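Local atomic coordinates of prolyl-tRNA synthetase (Giardia lamblia ATCC 50803, PDB entry 3IAL), a protein that probably catalyses the ATP-dependent attachment of L-proline to tRNA(Pro), and is seen here holding the prolyl-adenylate intermediate. Residues Arg234-Ala239 against Ser274-Ala279; Ser226-Pro231 against Leu282-Asp287; Asp26-Ile31 against Lys160-Val165; Ala60-Cys65 against Glu167-Glu172. All blocks are in the same frame, centred on the assembly; numbering follows the deposited sequence.

Overall arrangement
The four contacts illustrate how a class II synthetase core gathers distant pieces of chain around one adenylate. Contacts 3 and 4 interlock along the sequence: segments 26-31 and 60-65 come first, then 160-165 and 167-172. Contact 2 follows and encloses contact 1; both use helix 276-285, contact 1 against strand 235-245 and contact 2 against its antiparallel neighbour 222-229. Contact 1 is central, its centre about 9 Å from that of contact 2 and about 12 Å from those of contacts 3 and 4. Contacts 2 and 4, with centres about 18 Å apart, do not touch. Contacts 1, 3 and 4 all reach prolyl-adenylate, whereas contact 2 packs behind the site.

Contact 1: Arg234-Ala239 against Ser274-Ala279. With PR8 (5'-O-[(R)-hydroxy{[(2S)-pyrrolidin-2-ylcarbonyl]oxy}phosphoryl]adenosine), chain H.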
# COMPACT_ATOMS: atom_id res chain seq x y z
N ARG B 234 8.75 -10.85 -28.30
CA ARG B 234 9.84 -10.31 -27.49
C ARG B 234 9.69 -10.83 -26.07
O ARG B 234 8.59 -11.21 -25.67
CB ARG B 234 9.81 -8.79 -27.43
CG ARG B 234 9.88 -8.06 -28.75
CD ARG B 234 10.07 -6.57 -28.48
NE ARG B 234 9.81 -5.74 -29.65
CZ ARG B 234 8.60 -5.44 -30.12
NH1 ARG B 234 7.50 -5.91 -29.54
NH2 ARG B 234 8.49 -4.67 -31.20
N VAL B 235 10.79 -10.83 -25.32
CA VAL B 235 10.74 -11.15 -23.89
C VAL B 235 10.76 -9.87 -23.05
O VAL B 235 11.35 -8.85 -23.44
CB VAL B 235 11.92 -12.05 -23.44
CG1 VAL B 235 11.86 -13.41 -24.12
CG2 VAL B 235 13.26 -11.34 -23.70
N LEU B 236 10.13 -9.94 -21.88
CA LEU B 236 10.08 -8.84 -20.94
C LEU B 236 10.71 -9.30 -19.63
O LEU B 236 10.26 -10.28 -19.04
CB LEU B 236 8.61 -8.46 -20.72
CG LEU B 236 8.32 -7.24 -19.85
CD1 LEU B 236 8.89 -5.98 -20.52
CD2 LEU B 236 6.82 -7.10 -19.61
N GLN B 237 11.75 -8.60 -19.17
CA GLN B 237 12.35 -8.92 -17.87
C GLN B 237 11.39 -8.48 -16.79
O GLN B 237 11.15 -7.28 -16.61
CB GLN B 237 13.72 -8.26 -17.66
CG GLN B 237 14.36 -8.63 -16.33
CD GLN B 237 15.63 -7.87 -16.04
OE1 GLN B 237 16.50 -7.74 -16.89
NE2 GLN B 237 15.75 -7.37 -14.81
N THR B 238 10.87 -9.44 -16.05
CA THR B 238 9.73 -9.24 -15.16
C THR B 238 10.07 -9.53 -13.70
O THR B 238 9.29 -9.22 -12.80
CB THR B 238 8.57 -10.13 -15.66
OG1 THR B 238 8.28 -9.77 -17.02
CG2 THR B 238 7.30 -9.98 -14.81
N ALA B 239 11.23 -10.12 -13.45
CA ALA B 239 11.80 -10.17 -12.11
C ALA B 239 13.29 -9.97 -12.23
O ALA B 239 13.91 -10.44 -13.19
CB ALA B 239 11.50 -11.50 -11.44
N SER B 274 7.92 -5.16 -10.68
CA SER B 274 7.25 -3.92 -10.98
C SER B 274 5.89 -4.20 -11.64
O SER B 274 5.39 -5.33 -11.61
CB SER B 274 8.12 -3.10 -11.92
OG SER B 274 8.05 -3.61 -13.24
N THR B 275 5.32 -3.15 -12.23
CA THR B 275 4.08 -3.21 -13.02
C THR B 275 4.15 -4.15 -14.23
O THR B 275 3.11 -4.51 -14.81
CB THR B 275 3.73 -1.82 -13.56
OG1 THR B 275 4.83 -1.32 -14.32
CG2 THR B 275 3.42 -0.85 -12.41
N ARG B 276 5.37 -4.51 -14.63
CA ARG B 276 5.57 -5.51 -15.69
C ARG B 276 4.93 -6.87 -15.41
O ARG B 276 4.57 -7.58 -16.34
CB ARG B 276 7.07 -5.71 -15.94
CG ARG B 276 7.71 -4.53 -16.60
CD ARG B 276 9.17 -4.79 -16.84
NE ARG B 276 9.73 -3.84 -17.78
CZ ARG B 276 10.95 -3.88 -18.27
NH1 ARG B 276 11.80 -4.85 -17.92
NH2 ARG B 276 11.33 -2.95 -19.14
N VAL B 277 4.80 -7.24 -14.14
CA VAL B 277 4.12 -8.48 -13.76
C VAL B 277 2.66 -8.42 -14.23
O VAL B 277 2.16 -9.37 -14.86
CB VAL B 277 4.16 -8.73 -12.24
CG1 VAL B 277 3.47 -10.05 -11.88
CG2 VAL B 277 5.60 -8.73 -11.73
N LEU B 278 1.99 -7.30 -13.95
CA LEU B 278 0.63 -7.05 -14.42
C LEU B 278 0.59 -7.04 -15.95
O LEU B 278 -0.28 -7.67 -16.55
CB LEU B 278 0.09 -5.73 -13.85
CG LEU B 278 -1.35 -5.33 -14.21
CD1 LEU B 278 -2.34 -6.38 -13.73
CD2 LEU B 278 -1.69 -3.94 -13.64
N ALA B 279 1.54 -6.35 -16.57
CA ALA B 279 1.65 -6.36 -18.03
C ALA B 279 1.62 -7.79 -18.58
O ALA B 279 0.87 -8.08 -19.53
CB ALA B 279 2.91 -5.65 -18.49
C PR8 H . 16.69 -3.94 -9.39
N PR8 H . 17.11 -2.92 -7.25
O PR8 H . 16.40 -2.80 -9.74
P PR8 H . 16.08 -4.76 -11.66
N1 PR8 H . 9.18 0.18 -16.38
C2 PR8 H . 8.55 -0.78 -15.73
N3 PR8 H . 9.21 -1.71 -15.02
C4 PR8 H . 10.54 -1.70 -14.95
C5 PR8 H . 11.23 -0.71 -15.64
C6 PR8 H . 10.52 0.25 -16.36
N6 PR8 H . 11.17 1.22 -17.01
N7 PR8 H . 12.53 -0.90 -15.42
C8 PR8 H . 12.65 -1.98 -14.64
N9 PR8 H . 11.44 -2.48 -14.35
CA PR8 H . 17.10 -4.21 -7.95
CB PR8 H . 16.04 -5.07 -7.28
CD PR8 H . 16.34 -3.08 -6.02
CG PR8 H . 15.25 -4.09 -6.41
C1' PR8 H . 11.20 -3.68 -13.50
O10 PR8 H . 16.70 -5.04 -10.20
O1P PR8 H . 16.96 -3.93 -12.53
C2' PR8 H . 11.69 -4.99 -14.17
O2' PR8 H . 10.75 -6.05 -13.93
O2P PR8 H . 15.86 -6.22 -12.31
C3' PR8 H . 12.94 -5.32 -13.39
O3' PR8 H . 13.22 -6.72 -13.45
C4' PR8 H . 12.42 -4.94 -12.01
O4' PR8 H . 11.95 -3.60 -12.25
C5' PR8 H . 13.56 -5.00 -11.02
O5' PR8 H . 14.61 -4.15 -11.42
O HOH W 1 8.43 -6.83 -13.04
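Motif 3 of the class II aminoacyl-tRNA synthetases, a strand running into a helix, supplies R276, whose side chain meets L236 and Q237 of strand 235-245 beside the bound prolyl-adenylate. Its guanidinium is a flat layer in a sandwich. L236 CD1 sits 3.6 Å above one face and PR8 C4, in the adenine, lies at the same height over the opposite face, both displaced toward the rim. The rotation of the group is set at its edge, where R276 NH1 donates to Q237 O (2.8 Å, N-H...O 158°), in the carbonyl plane and on a lone pair. That carbonyl also receives PR8 O2', so protein and ribose share one acceptor. On the R276 side, NE is engaged by I163 O of the preceding adenine-binding loop. The extended R276 chain carries the guanidinium from the first turn of the helix to the base.

S274 works in two directions: its OG accepts from R276 N (3.2 Å), capping the helix, and donates to PR8 N3 (2.9 Å). Q237 NE2 reaches PR8 O3' at 2.9 Å while its OE1 is held by R211. Further from the ligand, T238 CG2 rests 3.7 Å from V277 CA. A water bridges the two segments and the ribose: it donates to T238 O (2.6 Å), accepts from S274 N and lies 2.6 Å from PR8 O2'.

Contact 2: Ser226-Pro231 against Leu282-Asp287; sequences SDVVMP and LSIHGD
P231 and S283 meet closely in this buried contact, P231 CG standing 3.3 Å from S283 O. Beside it M230, bent at both chi2 and chi3 (-76° and -73°), curls its methyl group back onto the same serine, with CE 3.4 Å from S283 OG. The third point of contact is aliphatic: I284 stretches out along its CG1 branch until CD1 lies 3.7 Å from V228 CG1. I284 CD1 also lies 3.9 Å from V229 O. No hydrogen bond crosses between the segments.

The two elements joined are the end of the motif 3 helix, 276-285, and the exit from strand 222-229, whose neighbour 235-245 carries residues of the adenylate site. Within the helix S283 OG is tied to A279 O, while S283 O takes a bond from K19 NZ, so both polar groups of the serine that meet carbon here have partners. Further out, F24 of helix 24-34 packs on M230, P231 and S283, and A432 of helix 416-438 touches I284. On the strand, D227 forms salt bridges with R211 and R487.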
# COMPACT_ATOMS: atom_id res chain seq x y z
N SER B 226 13.69 -13.39 -14.55
CA SER B 226 12.60 -14.08 -15.22
C SER B 226 12.28 -13.29 -16.49
O SER B 226 11.74 -12.18 -16.42
CB SER B 226 11.37 -14.17 -14.32
OG SER B 226 10.33 -14.88 -14.98
N ASP B 227 12.66 -13.86 -17.63
CA ASP B 227 12.36 -13.28 -18.94
C ASP B 227 11.08 -13.91 -19.49
O ASP B 227 11.07 -15.08 -19.83
CB ASP B 227 13.51 -13.54 -19.91
CG ASP B 227 14.64 -12.55 -19.78
OD1 ASP B 227 14.45 -11.49 -19.15
OD2 ASP B 227 15.72 -12.83 -20.34
N VAL B 228 10.02 -13.12 -19.58
CA VAL B 228 8.71 -13.64 -19.93
C VAL B 228 8.42 -13.40 -21.41
O VAL B 228 8.48 -12.28 -21.88
CB VAL B 228 7.61 -12.98 -19.09
CG1 VAL B 228 6.22 -13.38 -19.60
CG2 VAL B 228 7.78 -13.34 -17.62
N VAL B 229 8.10 -14.46 -22.15
CA VAL B 229 7.71 -14.31 -23.54
C VAL B 229 6.34 -13.62 -23.65
O VAL B 229 5.35 -14.09 -23.09
CB VAL B 229 7.66 -15.65 -24.28
CG1 VAL B 229 7.24 -15.43 -25.73
CG2 VAL B 229 9.00 -16.37 -24.19
N MET B 230 6.31 -12.51 -24.37
CA MET B 230 5.09 -11.74 -24.61
C MET B 230 4.48 -12.14 -25.96
O MET B 230 5.17 -12.73 -26.79
CB MET B 230 5.41 -10.25 -24.57
CG MET B 230 5.89 -9.78 -23.20
SD MET B 230 4.54 -9.62 -22.02
CE MET B 230 3.76 -8.14 -22.63
N PRO B 231 3.19 -11.81 -26.18
CA PRO B 231 2.52 -12.24 -27.42
C PRO B 231 3.16 -11.74 -28.72
O PRO B 231 2.95 -12.36 -29.75
CB PRO B 231 1.10 -11.68 -27.28
CG PRO B 231 0.90 -11.53 -25.82
CD PRO B 231 2.24 -11.20 -25.23
N LEU B 282 -1.89 -9.68 -18.04
CA LEU B 282 -2.94 -9.15 -18.91
C LEU B 282 -2.69 -9.57 -20.35
O LEU B 282 -3.62 -9.96 -21.06
CB LEU B 282 -3.04 -7.63 -18.81
CG LEU B 282 -3.37 -7.02 -17.44
CD1 LEU B 282 -3.51 -5.52 -17.60
CD2 LEU B 282 -4.62 -7.60 -16.79
N SER B 283 -1.43 -9.50 -20.77
CA SER B 283 -1.06 -9.66 -22.16
C SER B 283 -1.16 -11.11 -22.62
O SER B 283 -1.63 -11.40 -23.72
CB SER B 283 0.36 -9.14 -22.39
OG SER B 283 0.43 -7.73 -22.21
N ILE B 284 -0.71 -12.02 -21.75
CA ILE B 284 -0.65 -13.43 -22.07
C ILE B 284 -2.03 -14.08 -22.10
O ILE B 284 -2.32 -14.89 -22.97
CB ILE B 284 0.26 -14.18 -21.09
CG1 ILE B 284 1.71 -13.70 -21.26
CG2 ILE B 284 0.15 -15.68 -21.31
CD1 ILE B 284 2.70 -14.26 -20.25
N HIS B 285 -2.89 -13.70 -21.15
CA HIS B 285 -4.22 -14.27 -21.05
C HIS B 285 -5.26 -13.58 -21.93
O HIS B 285 -6.28 -14.17 -22.22
CB HIS B 285 -4.70 -14.23 -19.59
CG HIS B 285 -3.82 -14.99 -18.66
ND1 HIS B 285 -3.46 -16.31 -18.89
CD2 HIS B 285 -3.22 -14.64 -17.50
CE1 HIS B 285 -2.68 -16.72 -17.91
NE2 HIS B 285 -2.52 -15.73 -17.05
N GLY B 286 -5.00 -12.34 -22.33
CA GLY B 286 -5.94 -11.58 -23.16
C GLY B 286 -6.34 -12.30 -24.44
O GLY B 286 -5.61 -13.14 -24.95
N ASP B 287 -7.53 -11.97 -24.95
CA ASP B 287 -8.01 -12.51 -26.23
C ASP B 287 -8.71 -11.40 -27.00
O ASP B 287 -8.64 -10.23 -26.62
CB ASP B 287 -8.93 -13.73 -26.01
CG ASP B 287 -10.26 -13.37 -25.36
OD1 ASP B 287 -10.60 -12.17 -25.31
OD2 ASP B 287 -10.96 -14.28 -24.87

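Contact 3: Asp26-Ile31 against Lys160-Val165; sequences DWFDAI and KPLIRV. With PR8 (5'-O-[(R)-hydroxy{[(2S)-pyrrolidin-2-ylcarbonyl]oxy}phosphoryl]adenosine), chain H.
The F28 ring receives I163 CD1 over one face, a CH-pi contact with the methyl carbon 4.2 Å from the ring centroid and 24° off the normal. At the ring edge, near its plane, lies P161 O, 3.3 Å from F28 CE2. K160 CE comes in obliquely, 3.5 Å from F28 CD2, and L162 CD1 approaches F28 CZ in a similarly oblique way. With CG anti to the backbone N, F28 projects from helix 24-34 into this group of four successive residues; S283 of helix 276-285 also packs against it.

The lysine chain passes the ring and turns only at its last torsion (chi4 80°), which brings K160 NZ to D29 OD1. This salt bridge, 3.0 Å long, is made from above the carboxylate plane, 56° out of it. K160 NZ has a further, weak bond to A25 O.

Segment 160-165 belongs to the loop between strands 143-152 and 167-177, the motif 2 loop of class II synthetases. It is tightly folded: I163 N and R164 N both donate to K160 O, which forms a classic beta bulge. L162 O accepts a hydrogen bond from T275 OG1 of motif 3. Beyond the bulge the chain meets adenine through V165, whose N lies 3.5 Å from PR8 N1 and whose O lies 3.4 Å from PR8 N6, both weak hydrogen bonds, V165 N donating to N1 and N6 donating to V165 O, consistent with adenine recognition.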
# COMPACT_ATOMS: atom_id res chain seq x y z
N ASP B 26 -0.67 -3.06 -30.84
CA ASP B 26 -1.93 -2.31 -30.97
C ASP B 26 -3.02 -2.80 -30.01
O ASP B 26 -3.79 -2.01 -29.48
CB ASP B 26 -2.45 -2.39 -32.40
CG ASP B 26 -1.56 -1.66 -33.37
OD1 ASP B 26 -0.82 -0.76 -32.94
OD2 ASP B 26 -1.60 -2.00 -34.57
N TRP B 27 -3.07 -4.12 -29.80
CA TRP B 27 -4.02 -4.72 -28.87
C TRP B 27 -3.79 -4.18 -27.47
O TRP B 27 -4.74 -3.77 -26.78
CB TRP B 27 -3.84 -6.24 -28.90
CG TRP B 27 -4.76 -6.98 -28.02
CD1 TRP B 27 -5.97 -7.53 -28.36
CD2 TRP B 27 -4.55 -7.29 -26.64
NE1 TRP B 27 -6.52 -8.17 -27.27
CE2 TRP B 27 -5.68 -8.02 -26.20
CE3 TRP B 27 -3.52 -7.03 -25.74
CZ2 TRP B 27 -5.79 -8.48 -24.90
CZ3 TRP B 27 -3.64 -7.49 -24.43
CH2 TRP B 27 -4.77 -8.19 -24.03
N PHE B 28 -2.53 -4.15 -27.06
CA PHE B 28 -2.15 -3.69 -25.72
C PHE B 28 -2.56 -2.24 -25.48
O PHE B 28 -3.21 -1.94 -24.48
CB PHE B 28 -0.64 -3.84 -25.51
CG PHE B 28 -0.19 -3.55 -24.11
CD1 PHE B 28 -0.17 -4.56 -23.15
CD2 PHE B 28 0.21 -2.27 -23.74
CE1 PHE B 28 0.26 -4.30 -21.85
CE2 PHE B 28 0.63 -2.00 -22.44
CZ PHE B 28 0.66 -3.02 -21.49
N ASP B 29 -2.18 -1.34 -26.39
CA ASP B 29 -2.53 0.07 -26.27
C ASP B 29 -4.04 0.29 -26.21
O ASP B 29 -4.52 1.07 -25.38
CB ASP B 29 -1.95 0.89 -27.43
CG ASP B 29 -0.45 1.05 -27.34
OD1 ASP B 29 0.13 0.91 -26.23
OD2 ASP B 29 0.16 1.32 -28.39
N ALA B 30 -4.78 -0.39 -27.08
CA ALA B 30 -6.23 -0.24 -27.12
C ALA B 30 -6.89 -0.80 -25.83
O ALA B 30 -7.77 -0.15 -25.25
CB ALA B 30 -6.82 -0.91 -28.37
N ILE B 31 -6.47 -1.97 -25.38
CA ILE B 31 -7.05 -2.54 -24.16
C ILE B 31 -6.73 -1.67 -22.92
O ILE B 31 -7.58 -1.55 -22.04
CB ILE B 31 -6.66 -4.03 -23.93
CG1 ILE B 31 -7.68 -4.71 -23.00
CG2 ILE B 31 -5.24 -4.16 -23.37
CD1 ILE B 31 -9.16 -4.50 -23.40
N LYS B 160 5.67 2.94 -22.74
CA LYS B 160 4.51 2.08 -22.92
C LYS B 160 4.01 1.78 -21.51
O LYS B 160 4.79 1.35 -20.67
CB LYS B 160 4.91 0.79 -23.66
CG LYS B 160 3.74 -0.12 -24.12
CD LYS B 160 4.19 -1.06 -25.26
CE LYS B 160 3.07 -1.98 -25.80
NZ LYS B 160 2.10 -1.33 -26.78
N PRO B 161 2.71 2.03 -21.24
CA PRO B 161 2.16 1.77 -19.90
C PRO B 161 2.55 0.41 -19.34
O PRO B 161 2.51 -0.59 -20.06
CB PRO B 161 0.65 1.85 -20.12
CG PRO B 161 0.51 2.80 -21.22
CD PRO B 161 1.69 2.58 -22.13
N LEU B 162 2.93 0.38 -18.06
CA LEU B 162 3.27 -0.84 -17.33
C LEU B 162 4.63 -1.44 -17.70
O LEU B 162 5.31 -2.00 -16.85
CB LEU B 162 2.19 -1.92 -17.47
CG LEU B 162 0.73 -1.50 -17.25
CD1 LEU B 162 -0.17 -2.69 -17.38
CD2 LEU B 162 0.56 -0.86 -15.88
N ILE B 163 5.03 -1.31 -18.96
CA ILE B 163 6.19 -2.01 -19.51
C ILE B 163 7.45 -1.14 -19.50
O ILE B 163 8.51 -1.59 -19.10
CB ILE B 163 5.88 -2.52 -20.96
CG1 ILE B 163 4.92 -3.71 -20.89
CG2 ILE B 163 7.14 -2.90 -21.71
CD1 ILE B 163 4.27 -4.05 -22.20
N ARG B 164 7.32 0.11 -19.94
CA ARG B 164 8.44 1.06 -19.96
C ARG B 164 7.93 2.44 -19.61
O ARG B 164 7.46 3.16 -20.48
CB ARG B 164 9.11 1.12 -21.34
CG ARG B 164 10.11 0.03 -21.64
CD ARG B 164 11.03 0.44 -22.80
NE ARG B 164 10.24 0.81 -23.98
CZ ARG B 164 9.97 0.00 -25.00
NH1 ARG B 164 10.44 -1.24 -25.05
NH2 ARG B 164 9.22 0.45 -26.01
N VAL B 165 8.02 2.81 -18.33
CA VAL B 165 7.52 4.09 -17.85
C VAL B 165 8.62 4.84 -17.10
O VAL B 165 9.65 4.26 -16.76
CB VAL B 165 6.24 3.93 -16.98
CG1 VAL B 165 5.04 3.54 -17.84
CG2 VAL B 165 6.45 2.92 -15.86
C PR8 H . 16.69 -3.94 -9.39
N PR8 H . 17.11 -2.92 -7.25
O PR8 H . 16.40 -2.80 -9.74
P PR8 H . 16.08 -4.76 -11.66
N1 PR8 H . 9.18 0.18 -16.38
C2 PR8 H . 8.55 -0.78 -15.73
N3 PR8 H . 9.21 -1.71 -15.02
C4 PR8 H . 10.54 -1.70 -14.95
C5 PR8 H . 11.23 -0.71 -15.64
C6 PR8 H . 10.52 0.25 -16.36
N6 PR8 H . 11.17 1.22 -17.01
N7 PR8 H . 12.53 -0.90 -15.42
C8 PR8 H . 12.65 -1.98 -14.64
N9 PR8 H . 11.44 -2.48 -14.35
CA PR8 H . 17.10 -4.21 -7.95
CB PR8 H . 16.04 -5.07 -7.28
CD PR8 H . 16.34 -3.08 -6.02
CG PR8 H . 15.25 -4.09 -6.41
C1' PR8 H . 11.20 -3.68 -13.50
O10 PR8 H . 16.70 -5.04 -10.20
O1P PR8 H . 16.96 -3.93 -12.53
C2' PR8 H . 11.69 -4.99 -14.17
O2' PR8 H . 10.75 -6.05 -13.93
O2P PR8 H . 15.86 -6.22 -12.31
C3' PR8 H . 12.94 -5.32 -13.39
O3' PR8 H . 13.22 -6.72 -13.45
C4' PR8 H . 12.42 -4.94 -12.01
O4' PR8 H . 11.95 -3.60 -12.25
C5' PR8 H . 13.56 -5.00 -11.02
O5' PR8 H . 14.61 -4.15 -11.42

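Contact 4: Ala60-Cys65 against Glu167-Glu172; sequences AIMRLC and EIHWNE. With PR8 (5'-O-[(R)-hydroxy{[(2S)-pyrrolidin-2-ylcarbonyl]oxy}phosphoryl]adenosine), chain H.
Helix segment 60-65 runs almost parallel to strand segment 167-172, at 12° with axes 9.2 Å apart, and the backbones come nearest between M62 and N171. M62 makes most of the contact from the helix side. With CG anti to the carbonyl carbon (chi1 -62°), M62 CG lies 3.9 Å from H169 CE1; the bend at chi2 then turns the sulfur toward the strand, M62 SD lying 3.7 Å from N171 CB. The terminal methyl goes on toward W170, CE being 4.1 Å from W170 CA. One helical turn later C65 SG packs 4.0 Å from N171 OD1. No hydrogen bond joins the two segments; the polar ends are held by others, H169 ND1 by E58, and N171 ND2 by T148 and H146.

The alternation of the strand puts W170 on the other side, in the adenylate pocket. W170 CH2 meets the prolyl carbonyl oxygen, PR8 O, at 3.4 Å, in plane at the edge of the indole, while E172 CB covers one ring face. I168 CG2 comes equally close to PR8 C2, in the adenine. M62 and C65 thus pack behind a strand whose far side lines the prolyl-adenylate pocket.

Helix 52-71 is the motif 1 helix of the class II fold, at the dimer interface: R63 pairs with E66 of the second subunit. C65 also packs on helix 180-201, and strand 167-177 runs between antiparallel neighbours 143-152 and 263-274.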
# COMPACT_ATOMS: atom_id res chain seq x y z
N ALA B 60 -3.27 -5.54 -5.84
CA ALA B 60 -3.46 -6.94 -5.48
C ALA B 60 -2.17 -7.74 -5.66
O ALA B 60 -1.83 -8.57 -4.81
CB ALA B 60 -4.58 -7.56 -6.30
N ILE B 61 -1.45 -7.48 -6.74
CA ILE B 61 -0.19 -8.17 -6.99
C ILE B 61 0.83 -7.83 -5.89
O ILE B 61 1.44 -8.74 -5.30
CB ILE B 61 0.39 -7.82 -8.37
CG1 ILE B 61 -0.45 -8.50 -9.47
CG2 ILE B 61 1.86 -8.26 -8.47
CD1 ILE B 61 -0.15 -8.00 -10.87
N MET B 62 0.97 -6.54 -5.59
CA MET B 62 1.95 -6.08 -4.59
C MET B 62 1.55 -6.47 -3.17
O MET B 62 2.42 -6.80 -2.36
CB MET B 62 2.20 -4.57 -4.70
CG MET B 62 2.80 -4.15 -6.05
SD MET B 62 4.41 -4.90 -6.35
CE MET B 62 4.53 -4.72 -8.12
N ARG B 63 0.26 -6.45 -2.86
CA ARG B 63 -0.21 -6.95 -1.56
C ARG B 63 0.16 -8.42 -1.38
O ARG B 63 0.56 -8.83 -0.30
CB ARG B 63 -1.73 -6.79 -1.41
CG ARG B 63 -2.21 -5.38 -1.10
CD ARG B 63 -3.24 -5.39 0.04
NE ARG B 63 -3.83 -4.07 0.29
CZ ARG B 63 -5.03 -3.67 -0.14
NH1 ARG B 63 -5.82 -4.47 -0.85
NH2 ARG B 63 -5.45 -2.44 0.16
N LEU B 64 -0.01 -9.22 -2.44
CA LEU B 64 0.37 -10.64 -2.38
C LEU B 64 1.87 -10.78 -2.13
O LEU B 64 2.29 -11.59 -1.30
CB LEU B 64 -0.01 -11.39 -3.66
CG LEU B 64 0.42 -12.86 -3.69
CD1 LEU B 64 -0.27 -13.70 -2.57
CD2 LEU B 64 0.17 -13.48 -5.06
N CYS B 65 2.67 -10.01 -2.85
CA CYS B 65 4.12 -10.00 -2.63
C CYS B 65 4.46 -9.67 -1.18
O CYS B 65 5.26 -10.35 -0.54
CB CYS B 65 4.81 -9.00 -3.56
SG CYS B 65 6.60 -9.18 -3.54
N GLU B 167 7.93 6.87 -14.26
CA GLU B 167 7.63 6.57 -12.85
C GLU B 167 7.06 5.16 -12.76
O GLU B 167 6.04 4.86 -13.34
CB GLU B 167 6.67 7.58 -12.23
CG GLU B 167 6.20 7.18 -10.83
CD GLU B 167 5.63 8.33 -10.02
OE1 GLU B 167 5.35 9.39 -10.59
OE2 GLU B 167 5.47 8.16 -8.79
N ILE B 168 7.74 4.32 -12.00
CA ILE B 168 7.48 2.90 -12.00
C ILE B 168 7.04 2.43 -10.61
O ILE B 168 7.80 2.53 -9.65
CB ILE B 168 8.75 2.12 -12.39
CG1 ILE B 168 9.40 2.71 -13.64
CG2 ILE B 168 8.43 0.62 -12.59
CD1 ILE B 168 10.91 2.46 -13.71
N HIS B 169 5.82 1.91 -10.52
CA HIS B 169 5.33 1.32 -9.28
C HIS B 169 5.97 -0.05 -9.14
O HIS B 169 6.01 -0.83 -10.11
CB HIS B 169 3.81 1.24 -9.30
CG HIS B 169 3.20 0.94 -7.97
ND1 HIS B 169 2.70 -0.31 -7.64
CD2 HIS B 169 3.01 1.72 -6.88
CE1 HIS B 169 2.23 -0.27 -6.40
NE2 HIS B 169 2.41 0.94 -5.91
N TRP B 170 6.52 -0.35 -7.97
CA TRP B 170 7.23 -1.61 -7.79
C TRP B 170 7.35 -2.02 -6.33
O TRP B 170 6.97 -1.28 -5.44
CB TRP B 170 8.61 -1.54 -8.47
CG TRP B 170 9.80 -1.01 -7.67
CD1 TRP B 170 9.78 -0.27 -6.52
CD2 TRP B 170 11.18 -1.16 -8.02
NE1 TRP B 170 11.06 0.02 -6.12
CE2 TRP B 170 11.94 -0.51 -7.04
CE3 TRP B 170 11.85 -1.78 -9.09
CZ2 TRP B 170 13.33 -0.48 -7.07
CZ3 TRP B 170 13.23 -1.75 -9.12
CH2 TRP B 170 13.96 -1.11 -8.11
N ASN B 171 7.89 -3.22 -6.12
CA ASN B 171 8.36 -3.64 -4.81
C ASN B 171 9.81 -4.06 -4.91
O ASN B 171 10.20 -4.78 -5.84
CB ASN B 171 7.48 -4.76 -4.25
CG ASN B 171 7.98 -5.30 -2.91
OD1 ASN B 171 8.97 -6.03 -2.85
ND2 ASN B 171 7.27 -4.98 -1.82
N GLU B 172 10.62 -3.57 -3.96
CA GLU B 172 12.03 -3.95 -3.84
C GLU B 172 12.32 -4.49 -2.45
O GLU B 172 12.00 -3.86 -1.44
CB GLU B 172 12.95 -2.75 -4.15
CG GLU B 172 12.78 -1.52 -3.25
CD GLU B 172 13.63 -0.34 -3.72
OE1 GLU B 172 13.10 0.79 -3.81
OE2 GLU B 172 14.83 -0.55 -4.00
C PR8 H . 16.69 -3.94 -9.39
N PR8 H . 17.11 -2.92 -7.25
O PR8 H . 16.40 -2.80 -9.74
P PR8 H . 16.08 -4.76 -11.66
N1 PR8 H . 9.18 0.18 -16.38
C2 PR8 H . 8.55 -0.78 -15.73
N3 PR8 H . 9.21 -1.71 -15.02
C4 PR8 H . 10.54 -1.70 -14.95
C5 PR8 H . 11.23 -0.71 -15.64
C6 PR8 H . 10.52 0.25 -16.36
N6 PR8 H . 11.17 1.22 -17.01
N7 PR8 H . 12.53 -0.90 -15.42
C8 PR8 H . 12.65 -1.98 -14.64
N9 PR8 H . 11.44 -2.48 -14.35
CA PR8 H . 17.10 -4.21 -7.95
CB PR8 H . 16.04 -5.07 -7.28
CD PR8 H . 16.34 -3.08 -6.02
CG PR8 H . 15.25 -4.09 -6.41
C1' PR8 H . 11.20 -3.68 -13.50
O10 PR8 H . 16.70 -5.04 -10.20
O1P PR8 H . 16.96 -3.93 -12.53
C2' PR8 H . 11.69 -4.99 -14.17
O2' PR8 H . 10.75 -6.05 -13.93
O2P PR8 H . 15.86 -6.22 -12.31
C3' PR8 H . 12.94 -5.32 -13.39
O3' PR8 H . 13.22 -6.72 -13.45
C4' PR8 H . 12.42 -4.94 -12.01
O4' PR8 H . 11.95 -3.60 -12.25
C5' PR8 H . 13.56 -5.00 -11.02
O5' PR8 H . 14.61 -4.15 -11.42